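Hexokinase (Schistosoma mansoni, PDB 1BDG) catalyses the ATP-dependent phosphorylation of hexoses such as glucose, mannose and fructose to hexose 6-phosphates, the first step of glycolysis. Local coordinates at residues Y301-K306 against G311-R316; N341-L346 against P353-I358. All blocks are in the same frame, centred on the assembly; numbering follows the deposited sequence.

Contact 1 of 2, residues Y301-K306 against G311-R316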
loop_
_atom_site.group_PDB
_atom_site.type_symbol
_atom_site.label_atom_id
_atom_site.label_comp_id
_atom_site.label_asym_id
_atom_site.label_seq_id
_atom_site.Cartn_x
_atom_site.Cartn_y
_atom_site.Cartn_z
ATOM N N TYR A 301 16.618 17.884 -10.337
ATOM C CA TYR A 301 16.138 19.075 -11.029
ATOM C C TYR A 301 16.842 20.311 -10.469
ATOM O O TYR A 301 17.337 21.159 -11.218
ATOM C CB TYR A 301 14.631 19.253 -10.840
ATOM C CG TYR A 301 14.141 20.604 -11.303
ATOM C CD1 TYR A 301 14.235 20.980 -12.643
ATOM C CD2 TYR A 301 13.612 21.533 -10.395
ATOM C CE1 TYR A 301 13.816 22.244 -13.073
ATOM C CE2 TYR A 301 13.193 22.806 -10.818
ATOM C CZ TYR A 301 13.300 23.147 -12.159
ATOM O OH TYR A 301 12.890 24.382 -12.590
ATOM N N LEU A 302 16.845 20.424 -9.141
ATOM C CA LEU A 302 17.469 21.540 -8.435
ATOM C C LEU A 302 18.951 21.637 -8.755
ATOM O O LEU A 302 19.516 22.726 -8.735
ATOM C CB LEU A 302 17.313 21.361 -6.924
ATOM C CG LEU A 302 15.972 21.698 -6.289
ATOM C CD1 LEU A 302 15.908 21.148 -4.858
ATOM C CD2 LEU A 302 15.764 23.213 -6.340
ATOM N N VAL A 303 19.583 20.495 -9.008
ATOM C CA VAL A 303 21.000 20.468 -9.322
ATOM C C VAL A 303 21.296 20.995 -10.717
ATOM O O VAL A 303 22.324 21.647 -10.921
ATOM C CB VAL A 303 21.617 19.050 -9.111
ATOM C CG1 VAL A 303 22.816 18.837 -10.018
ATOM C CG2 VAL A 303 22.052 18.883 -7.658
ATOM N N GLU A 304 20.406 20.764 -11.679
ATOM C CA GLU A 304 20.686 21.286 -13.013
ATOM C C GLU A 304 20.367 22.756 -13.138
ATOM O O GLU A 304 20.723 23.395 -14.127
ATOM C CB GLU A 304 20.005 20.480 -14.116
ATOM C CG GLU A 304 18.527 20.384 -14.036
ATOM C CD GLU A 304 17.956 20.054 -15.374
ATOM O OE1 GLU A 304 17.948 18.854 -15.750
ATOM O OE2 GLU A 304 17.551 21.019 -16.062
ATOM N N GLN A 305 19.630 23.273 -12.169
ATOM C CA GLN A 305 19.324 24.693 -12.122
ATOM C C GLN A 305 20.388 25.360 -11.237
ATOM O O GLN A 305 20.202 26.483 -10.795
ATOM C CB GLN A 305 17.945 24.948 -11.506
ATOM C CG GLN A 305 16.795 24.421 -12.314
ATOM C CD GLN A 305 16.759 24.988 -13.716
ATOM O OE1 GLN A 305 16.577 26.185 -13.904
ATOM N NE2 GLN A 305 16.910 24.119 -14.716
ATOM N N LYS A 306 21.450 24.633 -10.900
ATOM C CA LYS A 306 22.519 25.167 -10.063
ATOM C C LYS A 306 22.061 25.610 -8.654
ATOM O O LYS A 306 22.760 26.363 -7.973
ATOM C CB LYS A 306 23.201 26.336 -10.790
ATOM C CG LYS A 306 24.315 25.946 -11.768
ATOM C CD LYS A 306 23.825 25.041 -12.914
ATOM C CE LYS A 306 24.933 24.770 -13.949
ATOM N NZ LYS A 306 24.435 23.909 -15.064
ATOM N N GLY A 311 25.646 22.597 -8.701
ATOM C CA GLY A 311 25.414 22.016 -10.013
ATOM C C GLY A 311 25.981 20.622 -10.221
ATOM O O GLY A 311 25.830 20.057 -11.297
ATOM N N ASP A 312 26.671 20.075 -9.224
ATOM C CA ASP A 312 27.232 18.735 -9.329
ATOM C C ASP A 312 26.265 17.706 -8.787
ATOM O O ASP A 312 25.749 17.838 -7.663
ATOM C CB ASP A 312 28.533 18.616 -8.539
ATOM C CG ASP A 312 29.635 19.468 -9.100
ATOM O OD1 ASP A 312 29.616 19.744 -10.316
ATOM O OD2 ASP A 312 30.528 19.875 -8.322
ATOM N N LEU A 313 26.106 16.629 -9.544
ATOM C CA LEU A 313 25.220 15.534 -9.181
ATOM C C LEU A 313 26.144 14.358 -8.852
ATOM O O LEU A 313 27.076 14.084 -9.601
ATOM C CB LEU A 313 24.313 15.214 -10.385
ATOM C CG LEU A 313 23.243 14.113 -10.376
ATOM C CD1 LEU A 313 22.101 14.514 -9.488
ATOM C CD2 LEU A 313 22.740 13.895 -11.796
ATOM N N PRO A 314 25.959 13.713 -7.686
ATOM C CA PRO A 314 26.782 12.571 -7.258
ATOM C C PRO A 314 26.403 11.311 -8.025
ATOM O O PRO A 314 25.220 11.105 -8.340
ATOM C CB PRO A 314 26.415 12.398 -5.784
ATOM C CG PRO A 314 25.790 13.711 -5.391
ATOM C CD PRO A 314 25.022 14.105 -6.620
ATOM N N GLU A 315 27.395 10.448 -8.260
ATOM C CA GLU A 315 27.208 9.188 -8.990
ATOM C C GLU A 315 25.981 8.433 -8.493
ATOM O O GLU A 315 25.125 8.042 -9.289
ATOM C CB GLU A 315 28.465 8.308 -8.862
ATOM N N ARG A 316 25.887 8.286 -7.172
ATOM C CA ARG A 316 24.786 7.592 -6.509
ATOM C C ARG A 316 23.402 8.053 -6.973
ATOM O O ARG A 316 22.628 7.258 -7.508
ATOM C CB ARG A 316 24.918 7.752 -4.996
ATOM C CG ARG A 316 23.738 7.199 -4.199
ATOM C CD ARG A 316 23.975 5.797 -3.616
ATOM N NE ARG A 316 22.716 5.242 -3.091
ATOM C CZ ARG A 316 22.602 4.435 -2.036
ATOM N NH1 ARG A 316 23.683 4.062 -1.347
ATOM N NH2 ARG A 316 21.398 3.988 -1.683
#
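The carbonyl oxygen of Val303 is approached by two groups at once: Gly311 offers a CA-H...O contact, with CA 3.2 Å from Val303 O and an angle of 162° at the hydrogen, and the backbone N of Lys306 donates a hydrogen bond to the same oxygen over 3.1 Å. Gly311 has no side chain, so its backbone can lie directly against the helix end, at a positive phi of 91° that residues with a CB seldom adopt. The Lys306 N-H bond to Val303 O belongs to a Schellman motif that ends helix 288-304. Lys306 is its C-prime residue, also at positive phi, and the amide that follows reaches back to Leu302 O. The chain thus turns off the helix and returns within a few residues to pack against its last turn. The Val303 side chain packs mostly against backbone: CG1, anti to the backbone N (chi1 153°), lies against the Gly311 carbonyl, and CG2 sits 3.8 Å from Asp312 O. Its one apolar partner across the contact is Leu313 CB, 3.9 Å from Val303 CG1. Leu308 and Phe309, in the intervening loop, also touch the Val303 side chain. Elsewhere on this turn, Tyr301 and Leu302 pack on helix 5-16.

Contact 2 of 2, residues N341-L346 against P353-I358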
loop_
_atom_site.group_PDB
_atom_site.type_symbol
_atom_site.label_atom_id
_atom_site.label_comp_id
_atom_site.label_asym_id
_atom_site.label_seq_id
_atom_site.Cartn_x
_atom_site.Cartn_y
_atom_site.Cartn_z
ATOM N N ASN A 341 20.295 15.037 10.717
ATOM C CA ASN A 341 19.882 13.841 9.990
ATOM C C ASN A 341 19.920 14.047 8.483
ATOM O O ASN A 341 20.231 13.110 7.740
ATOM C CB ASN A 341 18.489 13.403 10.419
ATOM C CG ASN A 341 18.485 12.728 11.774
ATOM O OD1 ASN A 341 17.888 13.236 12.728
ATOM N ND2 ASN A 341 19.146 11.581 11.868
ATOM N N THR A 342 19.595 15.262 8.038
ATOM C CA THR A 342 19.609 15.591 6.616
ATOM C C THR A 342 21.052 15.526 6.175
ATOM O O THR A 342 21.404 14.761 5.279
ATOM C CB THR A 342 19.077 17.005 6.350
ATOM O OG1 THR A 342 17.758 17.127 6.888
ATOM C CG2 THR A 342 19.026 17.294 4.862
ATOM N N HIS A 343 21.889 16.278 6.880
ATOM C CA HIS A 343 23.321 16.340 6.612
ATOM C C HIS A 343 23.955 14.955 6.481
ATOM O O HIS A 343 24.585 14.637 5.469
ATOM C CB HIS A 343 24.021 17.126 7.717
ATOM C CG HIS A 343 25.469 17.369 7.456
ATOM N ND1 HIS A 343 25.918 18.336 6.579
ATOM C CD2 HIS A 343 26.574 16.764 7.947
ATOM C CE1 HIS A 343 27.238 18.311 6.541
ATOM N NE2 HIS A 343 27.660 17.365 7.361
ATOM N N TYR A 344 23.780 14.130 7.500
ATOM C CA TYR A 344 24.329 12.791 7.471
ATOM C C TYR A 344 23.844 12.041 6.237
ATOM O O TYR A 344 24.600 11.275 5.647
ATOM C CB TYR A 344 23.947 12.025 8.749
ATOM C CG TYR A 344 24.065 10.506 8.646
ATOM C CD1 TYR A 344 23.024 9.737 8.101
ATOM C CD2 TYR A 344 25.201 9.835 9.103
ATOM C CE1 TYR A 344 23.114 8.350 8.013
ATOM C CE2 TYR A 344 25.299 8.439 9.018
ATOM C CZ TYR A 344 24.251 7.708 8.471
ATOM O OH TYR A 344 24.344 6.336 8.374
ATOM N N MET A 345 22.597 12.270 5.837
ATOM C CA MET A 345 22.035 11.567 4.688
ATOM C C MET A 345 22.771 11.870 3.407
ATOM O O MET A 345 23.208 10.959 2.704
ATOM C CB MET A 345 20.556 11.893 4.505
ATOM C CG MET A 345 19.923 11.200 3.309
ATOM S SD MET A 345 18.207 11.682 3.135
ATOM C CE MET A 345 18.319 12.891 1.849
ATOM N N LEU A 346 22.912 13.155 3.116
ATOM C CA LEU A 346 23.586 13.590 1.907
ATOM C C LEU A 346 24.992 12.995 1.794
ATOM O O LEU A 346 25.327 12.384 0.775
ATOM C CB LEU A 346 23.657 15.118 1.855
ATOM C CG LEU A 346 22.381 15.969 1.911
ATOM C CD1 LEU A 346 22.676 17.362 1.344
ATOM C CD2 LEU A 346 21.261 15.296 1.113
ATOM N N PRO A 353 29.674 14.314 -2.324
ATOM C CA PRO A 353 31.057 14.796 -2.144
ATOM C C PRO A 353 31.270 16.046 -1.265
ATOM O O PRO A 353 31.939 15.980 -0.234
ATOM C CB PRO A 353 31.499 15.059 -3.582
ATOM C CG PRO A 353 30.765 14.031 -4.339
ATOM C CD PRO A 353 29.389 14.129 -3.752
ATOM N N VAL A 354 30.787 17.200 -1.720
ATOM C CA VAL A 354 30.915 18.452 -0.977
ATOM C C VAL A 354 29.493 18.893 -0.664
ATOM O O VAL A 354 28.683 19.029 -1.584
ATOM C CB VAL A 354 31.580 19.551 -1.832
ATOM C CG1 VAL A 354 31.855 20.775 -1.000
ATOM C CG2 VAL A 354 32.856 19.028 -2.451
ATOM N N VAL A 355 29.196 19.131 0.616
ATOM C CA VAL A 355 27.856 19.532 1.047
ATOM C C VAL A 355 27.848 20.821 1.879
ATOM O O VAL A 355 28.749 21.055 2.701
ATOM C CB VAL A 355 27.180 18.392 1.845
ATOM C CG1 VAL A 355 27.995 18.071 3.068
ATOM C CG2 VAL A 355 25.763 18.776 2.255
ATOM N N GLU A 356 26.813 21.639 1.681
ATOM C CA GLU A 356 26.662 22.910 2.393
ATOM C C GLU A 356 25.339 23.065 3.140
ATOM O O GLU A 356 24.327 22.455 2.790
ATOM C CB GLU A 356 26.746 24.085 1.415
ATOM C CG GLU A 356 28.007 24.177 0.606
ATOM C CD GLU A 356 28.261 25.584 0.118
ATOM O OE1 GLU A 356 27.309 26.395 0.089
ATOM O OE2 GLU A 356 29.421 25.891 -0.221
ATOM N N PRO A 357 25.319 23.929 4.159
ATOM C CA PRO A 357 24.118 24.189 4.951
ATOM C C PRO A 357 22.891 24.464 4.067
ATOM O O PRO A 357 21.806 23.945 4.334
ATOM C CB PRO A 357 24.526 25.408 5.777
ATOM C CG PRO A 357 25.940 25.057 6.132
ATOM C CD PRO A 357 26.501 24.529 4.816
ATOM N N ILE A 358 23.051 25.252 3.010
ATOM C CA ILE A 358 21.903 25.511 2.143
ATOM C C ILE A 358 21.374 24.211 1.555
ATOM O O ILE A 358 20.170 24.011 1.477
ATOM C CB ILE A 358 22.216 26.402 0.946
ATOM C CG1 ILE A 358 23.681 26.806 0.933
ATOM C CG2 ILE A 358 21.237 27.561 0.887
ATOM C CD1 ILE A 358 24.193 27.072 -0.478
#
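Val355 reaches across to helix 340-349 with both of its methyl groups, one to His343 and the other to Leu346. From CB, which projects toward the helix, the side chain divides at once. CG1, placed between the backbone N and the carbonyl carbon (chi1 60°), approaches the imidazole of His343 obliquely and comes within 3.6 Å of CE1; ND1 lies a little farther from it, at 4.1 Å. CG2 takes the position anti to the backbone N and meets CD1 of Leu346 at 3.5 Å, the two side chains running at about a right angle. The two helix residues, three apart, lie on the same side of the helix. The imidazole is also held by a hydrogen bond between His343 ND1 and Asn360 OD1, which should limit its rotation; Asn360 further packs on Leu346 and Val355. Leu346 is buried, its side chain about 8 Å from that of Tyr327, a probable ATP-site residue. Glu356 is the N-cap of helix 357-389, and its N is hydrogen-bonded to Asp359 OD2, one half of a capping box. Here a short loop turns the chain from helix 340-349 into helix 357-389, which packs back along it in an alpha-hairpin.

Overall arrangement
Contacts 1 and 2 follow one another along the chain, the first closing before the second opens, and their centres are about 13 Å apart. Both belong to the predicted large subdomain, about 31 and 30 Å from the centre of the chain. Contact 1 holds a loop against the end of helix 288-304, and contact 2 holds the lead-in to helix 357-389 against helix 340-349. They meet directly through two prolines, Pro314 CG lying 4.0 Å from Pro353 CD. Phe309 of the loop spanned by contact 1 also reaches Leu346 of contact 2, and helix 5-16 lies against segments of both. Both are at the periphery of the monomer; contact 1 lies away from the annotated sites, contact 2 near the probable ATP-site residue Tyr327.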